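Local coordinates for protein catalase (Pseudomonas syringae, PDB 1M7S) that decomposes hydrogen peroxide into water and oxygen with the help of bound heme, protecting the cell from peroxide damage, at residues A[66-71]-A[285-290]; A[185-190]-A[214-219]; A[269-274]-A[406-411]; A[452-457]-A[477-482]. All blocks are in the same frame, centred on the assembly; numbering follows the deposited sequence.

Contact 1: residues A[66-71]-A[285-290]; sequences ADISDL and KKIGQM
Ile68 and Ile287 meet with their side chains at about a right angle where the loop after strand 55-64 of the catalase beta-barrel folds back over strand 284-295. The two are pressed together branch against branch: Ile68 CG2 lies 4.0 Å from Ile287 CG2, and the CD1 methyls of Ile68 and Ile287 are also 4.0 Å apart. In each residue CG1 sits between the backbone N and the carbonyl carbon (chi1 57° in Ile68, 61° in Ile287), which leaves CG2 beside the backbone N, and it is these two CG2 branches that face each other. Phe77 touches both of these buried isoleucines. Ile287 and Gly288 both face Leu255 of strand 252-260, a classic beta bulge in strand 284-295.

Toward the surface the pairing changes. Lys285 runs out fully extended and slides past Ile68 in the opposite direction, its CE 3.9 Å from Ala66 CB. Ala66 CB also rests 3.7 Å from Lys286 O. No direct hydrogen bond joins the segments; two waters bridge them. One accepts from Ala66 N and lies 2.7 Å from Ile287 O, while the other takes protons from both Asp67 N and Lys285 NZ. Within the loop, Asp67 makes an Asx turn whose OD2 is held twice, by Ser69 N at 3.1 Å and, on its syn lone pair, by Ser69 OG at 2.8 Å.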
loop_
_atom_site.group_PDB
_atom_site.type_symbol
_atom_site.label_atom_id
_atom_site.label_comp_id
_atom_site.label_asym_id
_atom_site.label_seq_id
_atom_site.Cartn_x
_atom_site.Cartn_y
_atom_site.Cartn_z
ATOM N N ALA A 66 40.011 -19.314 -8.902
ATOM C CA ALA A 66 41.301 -19.087 -8.256
ATOM C C ALA A 66 41.214 -19.465 -6.786
ATOM O O ALA A 66 40.120 -19.654 -6.263
ATOM C CB ALA A 66 41.690 -17.607 -8.395
ATOM N N ASP A 67 42.387 -19.512 -6.160
ATOM C CA ASP A 67 42.437 -19.779 -4.729
ATOM C C ASP A 67 42.489 -18.428 -4.015
ATOM O O ASP A 67 43.564 -17.784 -4.010
ATOM C CB ASP A 67 43.683 -20.577 -4.317
ATOM C CG ASP A 67 43.734 -20.816 -2.822
ATOM O OD1 ASP A 67 44.752 -21.404 -2.354
ATOM O OD2 ASP A 67 42.806 -20.465 -2.059
ATOM N N ILE A 68 41.377 -17.977 -3.468
ATOM C CA ILE A 68 41.396 -16.727 -2.703
ATOM C C ILE A 68 40.870 -16.998 -1.301
ATOM O O ILE A 68 40.388 -16.127 -0.563
ATOM C CB ILE A 68 40.758 -15.492 -3.351
ATOM C CG1 ILE A 68 39.296 -15.747 -3.715
ATOM C CG2 ILE A 68 41.551 -14.999 -4.569
ATOM C CD1 ILE A 68 38.561 -14.451 -4.036
ATOM N N SER A 69 41.153 -18.195 -0.747
ATOM C CA SER A 69 40.758 -18.550 0.623
ATOM C C SER A 69 41.412 -17.652 1.667
ATOM O O SER A 69 40.921 -17.343 2.762
ATOM C CB SER A 69 41.089 -20.043 0.874
ATOM O OG SER A 69 42.503 -20.161 0.758
ATOM N N ASP A 70 42.576 -17.115 1.345
ATOM C CA ASP A 70 43.381 -16.143 2.050
ATOM C C ASP A 70 42.672 -14.796 2.203
ATOM O O ASP A 70 42.840 -14.036 3.162
ATOM C CB ASP A 70 44.681 -16.016 1.223
ATOM C CG ASP A 70 44.465 -16.315 -0.261
ATOM O OD1 ASP A 70 44.432 -17.497 -0.747
ATOM O OD2 ASP A 70 44.278 -15.347 -1.044
ATOM N N LEU A 71 41.805 -14.450 1.242
ATOM C CA LEU A 71 41.025 -13.228 1.271
ATOM C C LEU A 71 39.612 -13.462 1.814
ATOM O O LEU A 71 39.126 -12.634 2.610
ATOM C CB LEU A 71 40.873 -12.676 -0.163
ATOM C CG LEU A 71 42.157 -12.465 -0.981
ATOM C CD1 LEU A 71 41.838 -11.633 -2.219
ATOM C CD2 LEU A 71 43.293 -11.850 -0.178
ATOM N N LYS A 285 43.827 -9.390 -10.157
ATOM C CA LYS A 285 43.922 -10.836 -10.211
ATOM C C LYS A 285 42.575 -11.424 -10.652
ATOM O O LYS A 285 41.546 -11.087 -10.087
ATOM C CB LYS A 285 44.282 -11.394 -8.821
ATOM C CG LYS A 285 44.067 -12.891 -8.638
ATOM C CD LYS A 285 44.553 -13.448 -7.319
ATOM C CE LYS A 285 44.450 -14.990 -7.381
ATOM N NZ LYS A 285 45.253 -15.626 -6.292
ATOM N N LYS A 286 42.591 -12.260 -11.695
ATOM C CA LYS A 286 41.312 -12.849 -12.139
ATOM C C LYS A 286 40.822 -13.909 -11.179
ATOM O O LYS A 286 41.617 -14.764 -10.692
ATOM C CB LYS A 286 41.506 -13.461 -13.535
ATOM C CG LYS A 286 40.216 -14.088 -14.059
ATOM C CD LYS A 286 40.265 -14.254 -15.570
ATOM C CE LYS A 286 41.339 -15.216 -16.024
ATOM N NZ LYS A 286 41.757 -16.200 -14.997
ATOM N N ILE A 287 39.539 -13.905 -10.803
ATOM C CA ILE A 287 39.014 -14.875 -9.870
ATOM C C ILE A 287 37.833 -15.690 -10.381
ATOM O O ILE A 287 37.354 -16.568 -9.627
ATOM C CB ILE A 287 38.587 -14.234 -8.528
ATOM C CG1 ILE A 287 37.476 -13.168 -8.687
ATOM C CG2 ILE A 287 39.794 -13.616 -7.828
ATOM C CD1 ILE A 287 36.918 -12.806 -7.295
ATOM N N GLY A 288 37.408 -15.456 -11.618
ATOM C CA GLY A 288 36.268 -16.240 -12.124
ATOM C C GLY A 288 35.774 -15.632 -13.455
ATOM O O GLY A 288 36.286 -14.625 -13.929
ATOM N N GLN A 289 34.662 -16.213 -13.896
ATOM C CA GLN A 289 34.081 -15.828 -15.191
ATOM C C GLN A 289 32.579 -16.026 -15.135
ATOM O O GLN A 289 32.062 -17.012 -14.605
ATOM C CB GLN A 289 34.709 -16.530 -16.400
ATOM C CG GLN A 289 34.066 -16.147 -17.738
ATOM C CD GLN A 289 34.784 -16.846 -18.902
ATOM O OE1 GLN A 289 34.203 -17.819 -19.398
ATOM N NE2 GLN A 289 35.927 -16.403 -19.383
ATOM N N MET A 290 31.875 -15.006 -15.693
ATOM C CA MET A 290 30.405 -15.098 -15.713
ATOM C C MET A 290 29.933 -15.126 -17.175
ATOM O O MET A 290 30.490 -14.447 -18.028
ATOM C CB MET A 290 29.801 -13.889 -14.970
ATOM C CG MET A 290 28.270 -13.859 -15.049
ATOM S SD MET A 290 27.552 -12.601 -13.932
ATOM C CE MET A 290 28.288 -11.134 -14.580
HETATM O O HOH W 1 38.231 -17.649 -7.345
HETATM O O HOH W 2 44.848 -18.403 -7.504
HETATM O O HOH W 3 44.991 -13.548 -3.792
#

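Contact 2: residues A[185-190]-A[214-219]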
loop_
_atom_site.group_PDB
_atom_site.type_symbol
_atom_site.label_atom_id
_atom_site.label_comp_id
_atom_site.label_asym_id
_atom_site.label_seq_id
_atom_site.Cartn_x
_atom_site.Cartn_y
_atom_site.Cartn_z
ATOM N N TYR A 185 25.000 -3.359 -23.605
ATOM C CA TYR A 185 25.401 -3.780 -22.247
ATOM C C TYR A 185 26.506 -4.851 -22.335
ATOM O O TYR A 185 27.377 -4.934 -21.453
ATOM C CB TYR A 185 24.234 -4.361 -21.477
ATOM C CG TYR A 185 23.174 -3.352 -21.065
ATOM C CD1 TYR A 185 23.545 -2.202 -20.368
ATOM C CD2 TYR A 185 21.843 -3.660 -21.301
ATOM C CE1 TYR A 185 22.575 -1.309 -19.946
ATOM C CE2 TYR A 185 20.854 -2.781 -20.853
ATOM C CZ TYR A 185 21.241 -1.636 -20.204
ATOM O OH TYR A 185 20.252 -0.753 -19.796
ATOM N N ARG A 186 26.513 -5.570 -23.460
ATOM C CA ARG A 186 27.545 -6.569 -23.708
ATOM C C ARG A 186 28.902 -5.916 -23.977
ATOM O O ARG A 186 29.914 -6.602 -23.867
ATOM C CB ARG A 186 27.236 -7.377 -25.015
ATOM C CG ARG A 186 25.921 -8.137 -24.915
ATOM C CD ARG A 186 25.785 -9.073 -26.162
ATOM N NE ARG A 186 25.552 -8.246 -27.346
ATOM C CZ ARG A 186 25.930 -8.603 -28.561
ATOM N NH1 ARG A 186 26.591 -9.770 -28.671
ATOM N NH2 ARG A 186 25.672 -7.848 -29.625
ATOM N N PHE A 187 28.969 -4.660 -24.326
ATOM C CA PHE A 187 30.154 -3.918 -24.667
ATOM C C PHE A 187 30.522 -2.873 -23.610
ATOM O O PHE A 187 30.989 -1.805 -23.965
ATOM C CB PHE A 187 29.977 -3.268 -26.057
ATOM C CG PHE A 187 29.576 -4.317 -27.070
ATOM C CD1 PHE A 187 28.281 -4.314 -27.575
ATOM C CD2 PHE A 187 30.453 -5.293 -27.485
ATOM C CE1 PHE A 187 27.860 -5.259 -28.493
ATOM C CE2 PHE A 187 30.049 -6.266 -28.400
ATOM C CZ PHE A 187 28.756 -6.262 -28.904
ATOM N N MET A 188 30.306 -3.222 -22.362
ATOM C CA MET A 188 30.711 -2.366 -21.262
ATOM C C MET A 188 31.331 -3.236 -20.159
ATOM O O MET A 188 30.903 -4.377 -19.955
ATOM C CB MET A 188 29.611 -1.534 -20.611
ATOM C CG MET A 188 28.529 -2.214 -19.812
ATOM S SD MET A 188 27.183 -1.028 -19.421
ATOM C CE MET A 188 26.522 -1.991 -18.041
ATOM N N ASP A 189 32.163 -2.594 -19.359
ATOM C CA ASP A 189 32.677 -3.303 -18.188
ATOM C C ASP A 189 31.718 -3.061 -17.024
ATOM O O ASP A 189 30.771 -2.305 -17.131
ATOM C CB ASP A 189 34.061 -2.782 -17.797
ATOM C CG ASP A 189 35.221 -3.306 -18.606
ATOM O OD1 ASP A 189 35.041 -4.107 -19.540
ATOM O OD2 ASP A 189 36.374 -2.888 -18.273
ATOM N N GLY A 190 31.986 -3.708 -15.892
ATOM C CA GLY A 190 31.195 -3.487 -14.685
ATOM C C GLY A 190 32.199 -3.305 -13.537
ATOM O O GLY A 190 33.360 -3.760 -13.590
ATOM N N SER A 214 34.753 -6.928 -19.710
ATOM C CA SER A 214 34.033 -7.450 -20.861
ATOM C C SER A 214 34.920 -8.239 -21.837
ATOM O O SER A 214 35.946 -7.728 -22.286
ATOM C CB SER A 214 33.426 -6.292 -21.685
ATOM O OG SER A 214 32.772 -6.895 -22.814
ATOM N N LEU A 215 34.517 -9.460 -22.131
ATOM C CA LEU A 215 35.234 -10.311 -23.077
ATOM C C LEU A 215 34.770 -10.019 -24.491
ATOM O O LEU A 215 35.367 -10.519 -25.441
ATOM C CB LEU A 215 35.151 -11.802 -22.727
ATOM C CG LEU A 215 35.701 -12.088 -21.294
ATOM C CD1 LEU A 215 35.702 -13.587 -21.031
ATOM C CD2 LEU A 215 37.083 -11.504 -21.087
ATOM N N GLN A 216 33.800 -9.095 -24.672
ATOM C CA GLN A 216 33.385 -8.677 -26.009
ATOM C C GLN A 216 34.069 -7.374 -26.373
ATOM O O GLN A 216 33.924 -6.880 -27.489
ATOM C CB GLN A 216 31.865 -8.474 -26.043
ATOM C CG GLN A 216 31.059 -9.717 -25.809
ATOM C CD GLN A 216 31.151 -10.310 -24.433
ATOM O OE1 GLN A 216 31.567 -11.466 -24.270
ATOM N NE2 GLN A 216 30.749 -9.553 -23.414
ATOM N N GLY A 217 34.752 -6.745 -25.409
ATOM C CA GLY A 217 35.408 -5.472 -25.640
ATOM C C GLY A 217 34.426 -4.335 -25.257
ATOM O O GLY A 217 33.282 -4.582 -24.866
ATOM N N ILE A 218 34.954 -3.137 -25.342
ATOM C CA ILE A 218 34.232 -1.902 -25.080
ATOM C C ILE A 218 33.827 -1.240 -26.392
ATOM O O ILE A 218 34.661 -0.952 -27.264
ATOM C CB ILE A 218 35.119 -0.868 -24.341
ATOM C CG1 ILE A 218 35.648 -1.436 -23.031
ATOM C CG2 ILE A 218 34.360 0.442 -24.077
ATOM C CD1 ILE A 218 34.652 -2.182 -22.188
ATOM N N LYS A 219 32.523 -0.928 -26.501
ATOM C CA LYS A 219 32.064 -0.246 -27.706
ATOM C C LYS A 219 31.071 0.842 -27.281
ATOM O O LYS A 219 30.024 0.519 -26.743
ATOM C CB LYS A 219 31.322 -1.251 -28.576
ATOM C CG LYS A 219 31.435 -1.113 -30.080
ATOM C CD LYS A 219 31.174 -2.459 -30.770
ATOM C CE LYS A 219 32.106 -3.532 -30.219
ATOM N NZ LYS A 219 31.990 -4.833 -30.943
HETATM O O HOH W 4 36.599 -5.261 -22.106
#
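Phe187 packs alongside Lys219, both side chains pointing the same way. Its CB lies 3.5 Å from Lys219 CB, and CG keeps to the same neighbour. Setting CG anti to the carbonyl carbon (chi1 -53°) carries the ring out between Lys219 and Gln216. CD2 then meets Lys219 CE, which stands over the ring face in a CH-pi contact, 29° off the ring normal. Further out, CE2 is 3.7 Å from Gln216 CB and also near Lys219 NZ; at CZ the ring reaches the rim of the Arg186 guanidinium face, while Arg186 CB lies over the centre of a Phe187 ring face.

Hydrogen bonds of backbone and side chain hold the two loops together. Lys219 N donates to Phe187 O, and Gln216 NE2 gives an almost straight bond to Arg186 O, on a lone pair in the carbonyl plane and within its own amide plane; Gln216 OE1 is taken by Lys252 N. Ser214 N reaches Asp189 OD1 at 2.8 Å from above the carboxylate plane, 45° out of it, while His211 binds OD2. Ser214 OG accepts from Gln216 N, forming an ST turn.

The contact thus ties the loop between helix 169-176 and strand 190-191 to the end of strand 205-214 and the loop that leads on to helix 223-232. Helix 236-246 flanks it, with Asp240 salt-bridged to Arg186, and the Met188 side chain lies about 8 Å from the heme.

Contact 3: residues A[269-274]-A[406-411]; sequences DFDPLD and ITREQN
Arg408 lays its guanidinium across the backbone of residues 270-271. Phe270 O sits 3.1 Å above one face of that group and Asp271 CA is over the same face, both offset toward the rim. The chain gets there by bending at chi3 (-71°), which brings CZ over Phe270 O after CB and CG have passed Asp269 O. Phe270 O and Arg408 NH1, 3.2 Å apart, are not hydrogen-bonded because the angle is poor; NH1 donates instead to Leu265 O and Phe268 O.

Charge pairing is loose. Asp271 OD1 and Arg408 NH2 form only a long salt bridge of 3.9 Å, the carboxylate and guanidinium planes 42° apart. Asp271 OD2 is used within its own segment, accepting from Leu273 N in an Asx turn that accompanies the type I turn from Asp271 to Asp274.

Water supplies the closer polar links. One molecule, in plane at the guanidinium edge, accepts from Arg408 NE and donates to Asp271 OD1 at 3.0 Å. A second accepts from Asp271 N at 2.8 Å and has Asp274 OD1 and Arg408 O within bonding distance; Asp274 OD2 is hydrogen-bonded to Thr276 OG1.

Van der Waals contact comes from Ile406 CD1, 3.9 Å from Asp271 CB and equally close to Asp274 CB. On the other flank, the extended Gln410 sets OE1 3.9 Å from Phe270 CB and NE2 near Asp269 CB.

Arg132, outside both segments, salt-bridges Asp274 and Glu409. The contact fastens the loop between barrel strands 252-260 and 284-295 to the linker between strand 401-402 and helix 413-421, the approach to the C-terminal helices.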
loop_
_atom_site.group_PDB
_atom_site.type_symbol
_atom_site.label_atom_id
_atom_site.label_comp_id
_atom_site.label_asym_id
_atom_site.label_seq_id
_atom_site.Cartn_x
_atom_site.Cartn_y
_atom_site.Cartn_z
ATOM N N ASP A 269 47.960 9.100 -1.220
ATOM C CA ASP A 269 47.632 10.522 -1.159
ATOM C C ASP A 269 46.139 10.805 -1.330
ATOM O O ASP A 269 45.655 11.903 -1.020
ATOM C CB ASP A 269 48.425 11.263 -2.265
ATOM C CG ASP A 269 49.913 11.334 -1.938
ATOM O OD1 ASP A 269 50.324 11.233 -0.760
ATOM O OD2 ASP A 269 50.738 11.482 -2.877
ATOM N N PHE A 270 45.355 9.822 -1.711
ATOM C CA PHE A 270 43.898 9.917 -1.783
ATOM C C PHE A 270 43.374 8.929 -0.729
ATOM O O PHE A 270 44.158 8.037 -0.272
ATOM C CB PHE A 270 43.300 9.612 -3.178
ATOM C CG PHE A 270 43.658 8.235 -3.716
ATOM C CD1 PHE A 270 42.873 7.130 -3.523
ATOM C CD2 PHE A 270 44.836 8.079 -4.454
ATOM C CE1 PHE A 270 43.245 5.886 -4.011
ATOM C CE2 PHE A 270 45.221 6.839 -4.941
ATOM C CZ PHE A 270 44.420 5.728 -4.740
ATOM N N ASP A 271 42.115 8.954 -0.393
ATOM C CA ASP A 271 41.552 7.963 0.549
ATOM C C ASP A 271 41.088 6.801 -0.316
ATOM O O ASP A 271 40.227 6.953 -1.200
ATOM C CB ASP A 271 40.344 8.608 1.246
ATOM C CG ASP A 271 39.835 7.719 2.369
ATOM O OD1 ASP A 271 39.517 8.278 3.444
ATOM O OD2 ASP A 271 39.785 6.472 2.337
ATOM N N PRO A 272 41.593 5.593 -0.110
ATOM C CA PRO A 272 41.194 4.429 -0.860
ATOM C C PRO A 272 39.725 4.076 -0.669
ATOM O O PRO A 272 39.241 3.344 -1.533
ATOM C CB PRO A 272 42.096 3.235 -0.435
ATOM C CG PRO A 272 43.262 4.025 0.137
ATOM C CD PRO A 272 42.683 5.287 0.820
ATOM N N LEU A 273 39.064 4.532 0.403
ATOM C CA LEU A 273 37.633 4.241 0.535
ATOM C C LEU A 273 36.766 5.416 0.089
ATOM O O LEU A 273 35.567 5.477 0.384
ATOM C CB LEU A 273 37.349 3.873 1.984
ATOM C CG LEU A 273 38.183 2.688 2.544
ATOM C CD1 LEU A 273 37.747 2.453 3.973
ATOM C CD2 LEU A 273 38.062 1.463 1.659
ATOM N N ASP A 274 37.328 6.284 -0.745
ATOM C CA ASP A 274 36.580 7.392 -1.355
ATOM C C ASP A 274 35.985 6.903 -2.691
ATOM O O ASP A 274 36.703 6.444 -3.592
ATOM C CB ASP A 274 37.550 8.538 -1.618
ATOM C CG ASP A 274 37.041 9.728 -2.354
ATOM O OD1 ASP A 274 37.869 10.662 -2.574
ATOM O OD2 ASP A 274 35.837 9.686 -2.705
ATOM N N ILE A 406 36.052 13.474 4.770
ATOM C CA ILE A 406 37.271 12.668 4.854
ATOM C C ILE A 406 38.464 13.597 4.733
ATOM O O ILE A 406 38.328 14.663 4.147
ATOM C CB ILE A 406 37.365 11.605 3.750
ATOM C CG1 ILE A 406 37.133 12.217 2.370
ATOM C CG2 ILE A 406 36.375 10.492 4.132
ATOM C CD1 ILE A 406 37.409 11.161 1.251
ATOM N N THR A 407 39.619 13.163 5.238
ATOM C CA THR A 407 40.771 14.046 5.303
ATOM C C THR A 407 41.658 14.140 4.078
ATOM O O THR A 407 42.613 14.948 4.099
ATOM C CB THR A 407 41.664 13.602 6.489
ATOM O OG1 THR A 407 41.997 12.209 6.377
ATOM C CG2 THR A 407 40.937 13.836 7.799
ATOM N N ARG A 408 41.539 13.284 3.089
ATOM C CA ARG A 408 42.317 13.379 1.866
ATOM C C ARG A 408 41.305 13.509 0.711
ATOM O O ARG A 408 40.471 12.590 0.661
ATOM C CB ARG A 408 43.100 12.066 1.643
ATOM C CG ARG A 408 44.324 11.964 2.551
ATOM C CD ARG A 408 44.938 10.555 2.448
ATOM N NE ARG A 408 44.074 9.571 3.104
ATOM C CZ ARG A 408 44.247 8.282 3.251
ATOM N NH1 ARG A 408 45.305 7.695 2.733
ATOM N NH2 ARG A 408 43.320 7.542 3.883
ATOM N N GLU A 409 41.249 14.605 -0.023
ATOM C CA GLU A 409 40.215 14.623 -1.098
ATOM C C GLU A 409 40.732 14.402 -2.500
ATOM O O GLU A 409 40.027 13.784 -3.328
ATOM C CB GLU A 409 39.559 16.005 -1.033
ATOM C CG GLU A 409 38.652 16.204 0.188
ATOM C CD GLU A 409 37.786 17.427 -0.064
ATOM O OE1 GLU A 409 36.802 17.397 -0.852
ATOM O OE2 GLU A 409 38.135 18.476 0.534
ATOM N N GLN A 410 41.859 15.044 -2.836
ATOM C CA GLN A 410 42.443 14.957 -4.191
ATOM C C GLN A 410 41.371 14.970 -5.280
ATOM O O GLN A 410 41.210 14.054 -6.100
ATOM C CB GLN A 410 43.304 13.685 -4.249
ATOM C CG GLN A 410 44.201 13.710 -5.501
ATOM C CD GLN A 410 44.823 12.338 -5.730
ATOM O OE1 GLN A 410 44.300 11.464 -6.418
ATOM N NE2 GLN A 410 45.993 12.190 -5.064
ATOM N N ASN A 411 40.607 16.072 -5.355
ATOM C CA ASN A 411 39.460 16.064 -6.269
ATOM C C ASN A 411 39.720 16.197 -7.730
ATOM O O ASN A 411 38.750 15.974 -8.485
ATOM C CB ASN A 411 38.472 17.199 -5.900
ATOM C CG ASN A 411 37.867 16.978 -4.533
ATOM O OD1 ASN A 411 37.498 15.869 -4.117
ATOM N ND2 ASN A 411 37.780 18.067 -3.810
HETATM O O HOH W 5 41.296 10.554 4.237
HETATM O O HOH W 6 40.411 10.851 -1.575
#

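Contact 4: residues A[452-457]-A[477-482]; sequences YLYKED and SLAASL. Unlike the reference sequence in segment 452-457: Tyr452 (reference Val).
Leu482 fits against two residues of helix 443-456 in the apolar, close-packed part of the contact. Its CD1 lies in the plane of the Tyr452 ring, at the edge, 3.7 Å from Tyr452 CD2, the two side chains crossing at about a right angle; the same methyl is 4.0 Å from Lys455 CB. Tyr452 differs from the reference sequence, which has valine, and its OH bonds to Ser163 O. One turn back, Ala479 CB touches Tyr454 CD2 at 3.6 Å, obliquely to that ring. Consistent with the small alanine, the CA atoms of Lys455 and Ala479 are 5.6 Å apart.

The other side is polar and bridged by water rather than closed by side-chain packing. Lys455 turns at chi2 (66°) and slides past Leu482 in the opposite direction, bringing CE within 3.5 Å of Leu482 O. No direct hydrogen bond crosses the segments. A water accepts from Lys455 NZ at 2.8 Å and lies 2.8 Å from Ala479 O and 2.9 Å from Leu482 O.

Apolar side chains thus join helix 443-456 to the last turn of helix 472-480 and the residues that follow. The salt bridge from Lys455 NZ to Asp484, with the water linked to the carbonyls, would probably favour the charged lysine.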
loop_
_atom_site.group_PDB
_atom_site.type_symbol
_atom_site.label_atom_id
_atom_site.label_comp_id
_atom_site.label_asym_id
_atom_site.label_seq_id
_atom_site.Cartn_x
_atom_site.Cartn_y
_atom_site.Cartn_z
ATOM N N TYR A 452 36.924 23.714 -12.033
ATOM C CA TYR A 452 37.224 22.313 -11.690
ATOM C C TYR A 452 37.853 21.580 -12.844
ATOM O O TYR A 452 38.843 20.862 -12.692
ATOM C CB TYR A 452 35.960 21.584 -11.216
ATOM C CG TYR A 452 35.327 22.209 -9.973
ATOM C CD1 TYR A 452 33.981 21.924 -9.698
ATOM C CD2 TYR A 452 36.040 22.959 -9.055
ATOM C CE1 TYR A 452 33.390 22.440 -8.558
ATOM C CE2 TYR A 452 35.449 23.503 -7.928
ATOM C CZ TYR A 452 34.114 23.228 -7.676
ATOM O OH TYR A 452 33.499 23.754 -6.574
ATOM N N LEU A 453 37.344 21.747 -14.064
ATOM C CA LEU A 453 37.845 21.106 -15.258
ATOM C C LEU A 453 39.232 21.652 -15.606
ATOM O O LEU A 453 40.136 20.902 -15.986
ATOM C CB LEU A 453 36.866 21.350 -16.405
ATOM C CG LEU A 453 35.407 20.896 -16.171
ATOM C CD1 LEU A 453 34.636 21.054 -17.493
ATOM C CD2 LEU A 453 35.422 19.449 -15.693
ATOM N N TYR A 454 39.384 22.950 -15.405
ATOM C CA TYR A 454 40.695 23.602 -15.693
ATOM C C TYR A 454 41.748 23.118 -14.737
ATOM O O TYR A 454 42.931 22.999 -15.084
ATOM C CB TYR A 454 40.543 25.133 -15.523
ATOM C CG TYR A 454 41.775 25.862 -16.075
ATOM C CD1 TYR A 454 41.825 26.201 -17.412
ATOM C CD2 TYR A 454 42.845 26.147 -15.244
ATOM C CE1 TYR A 454 42.950 26.845 -17.947
ATOM C CE2 TYR A 454 43.975 26.767 -15.790
ATOM C CZ TYR A 454 43.994 27.127 -17.117
ATOM O OH TYR A 454 45.121 27.745 -17.636
ATOM N N LYS A 455 41.365 22.836 -13.503
ATOM C CA LYS A 455 42.341 22.354 -12.511
ATOM C C LYS A 455 42.702 20.908 -12.792
ATOM O O LYS A 455 43.851 20.539 -12.543
ATOM C CB LYS A 455 41.766 22.603 -11.125
ATOM C CG LYS A 455 42.613 22.125 -9.964
ATOM C CD LYS A 455 43.913 22.923 -9.867
ATOM C CE LYS A 455 44.534 22.543 -8.518
ATOM N NZ LYS A 455 46.000 22.663 -8.520
ATOM N N GLU A 456 41.804 20.077 -13.297
ATOM C CA GLU A 456 42.021 18.715 -13.735
ATOM C C GLU A 456 43.039 18.726 -14.896
ATOM O O GLU A 456 44.073 18.022 -14.913
ATOM C CB GLU A 456 40.695 18.072 -14.233
ATOM N N ASP A 457 42.754 19.597 -15.868
ATOM C CA ASP A 457 43.682 19.796 -17.005
ATOM C C ASP A 457 43.334 21.111 -17.684
ATOM O O ASP A 457 42.193 21.367 -18.071
ATOM C CB ASP A 457 43.590 18.624 -17.971
ATOM C CG ASP A 457 44.491 18.742 -19.175
ATOM O OD1 ASP A 457 45.469 17.986 -19.261
ATOM O OD2 ASP A 457 44.253 19.597 -20.055
ATOM N N SER A 477 41.512 32.304 -12.632
ATOM C CA SER A 477 41.765 32.801 -11.278
ATOM C C SER A 477 41.080 31.964 -10.219
ATOM O O SER A 477 41.678 31.701 -9.142
ATOM C CB SER A 477 41.458 34.286 -11.162
ATOM O OG SER A 477 40.088 34.545 -10.927
ATOM N N LEU A 478 39.863 31.498 -10.482
ATOM C CA LEU A 478 39.245 30.532 -9.584
ATOM C C LEU A 478 40.138 29.280 -9.533
ATOM O O LEU A 478 40.482 28.841 -8.437
ATOM C CB LEU A 478 37.832 30.163 -10.018
ATOM C CG LEU A 478 36.702 31.166 -9.850
ATOM C CD1 LEU A 478 35.431 30.582 -10.490
ATOM C CD2 LEU A 478 36.314 31.512 -8.422
ATOM N N ALA A 479 40.621 28.721 -10.637
ATOM C CA ALA A 479 41.449 27.507 -10.504
ATOM C C ALA A 479 42.735 27.688 -9.713
ATOM O O ALA A 479 43.193 26.787 -9.003
ATOM C CB ALA A 479 41.775 26.944 -11.865
ATOM N N ALA A 480 43.380 28.860 -9.799
ATOM C CA ALA A 480 44.619 29.102 -9.071
ATOM C C ALA A 480 44.482 28.930 -7.574
ATOM O O ALA A 480 45.484 28.572 -6.930
ATOM C CB ALA A 480 45.083 30.540 -9.398
ATOM N N SER A 481 43.321 29.178 -6.980
ATOM C CA SER A 481 43.055 29.038 -5.576
ATOM C C SER A 481 42.613 27.614 -5.198
ATOM O O SER A 481 42.357 27.438 -4.015
ATOM C CB SER A 481 41.906 29.933 -5.081
ATOM O OG SER A 481 41.920 31.238 -5.618
ATOM N N LEU A 482 42.412 26.715 -6.158
ATOM C CA LEU A 482 41.956 25.370 -5.831
ATOM C C LEU A 482 43.145 24.542 -5.364
ATOM O O LEU A 482 44.262 24.792 -5.822
ATOM C CB LEU A 482 41.274 24.688 -7.039
ATOM C CG LEU A 482 39.874 25.231 -7.385
ATOM C CD1 LEU A 482 39.327 24.674 -8.699
ATOM C CD2 LEU A 482 38.863 24.996 -6.263
HETATM O O HOH W 7 45.527 25.424 -8.368
#

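Contacts 1 and 2 belong to the barrel part of the chain and touch through Gln289 and Leu215. Contacts 3 and 4 lie farther along, about 18 Å apart between centres: contact 3 before helix 413-421, contact 4 between helix 443-456 and helix 472-480 with the tail after it. All four are partly buried, contact 2 nearest the chain centre and contact 4 farthest from it. Contact 2 is the one with direct hydrogen bonds between its segments. The other three lack them; water bridges all four, and contact 3 adds a long salt bridge. Contacts 1 and 3 both involve the 252-260 to 284-295 region, through the strand and its preceding loop respectively.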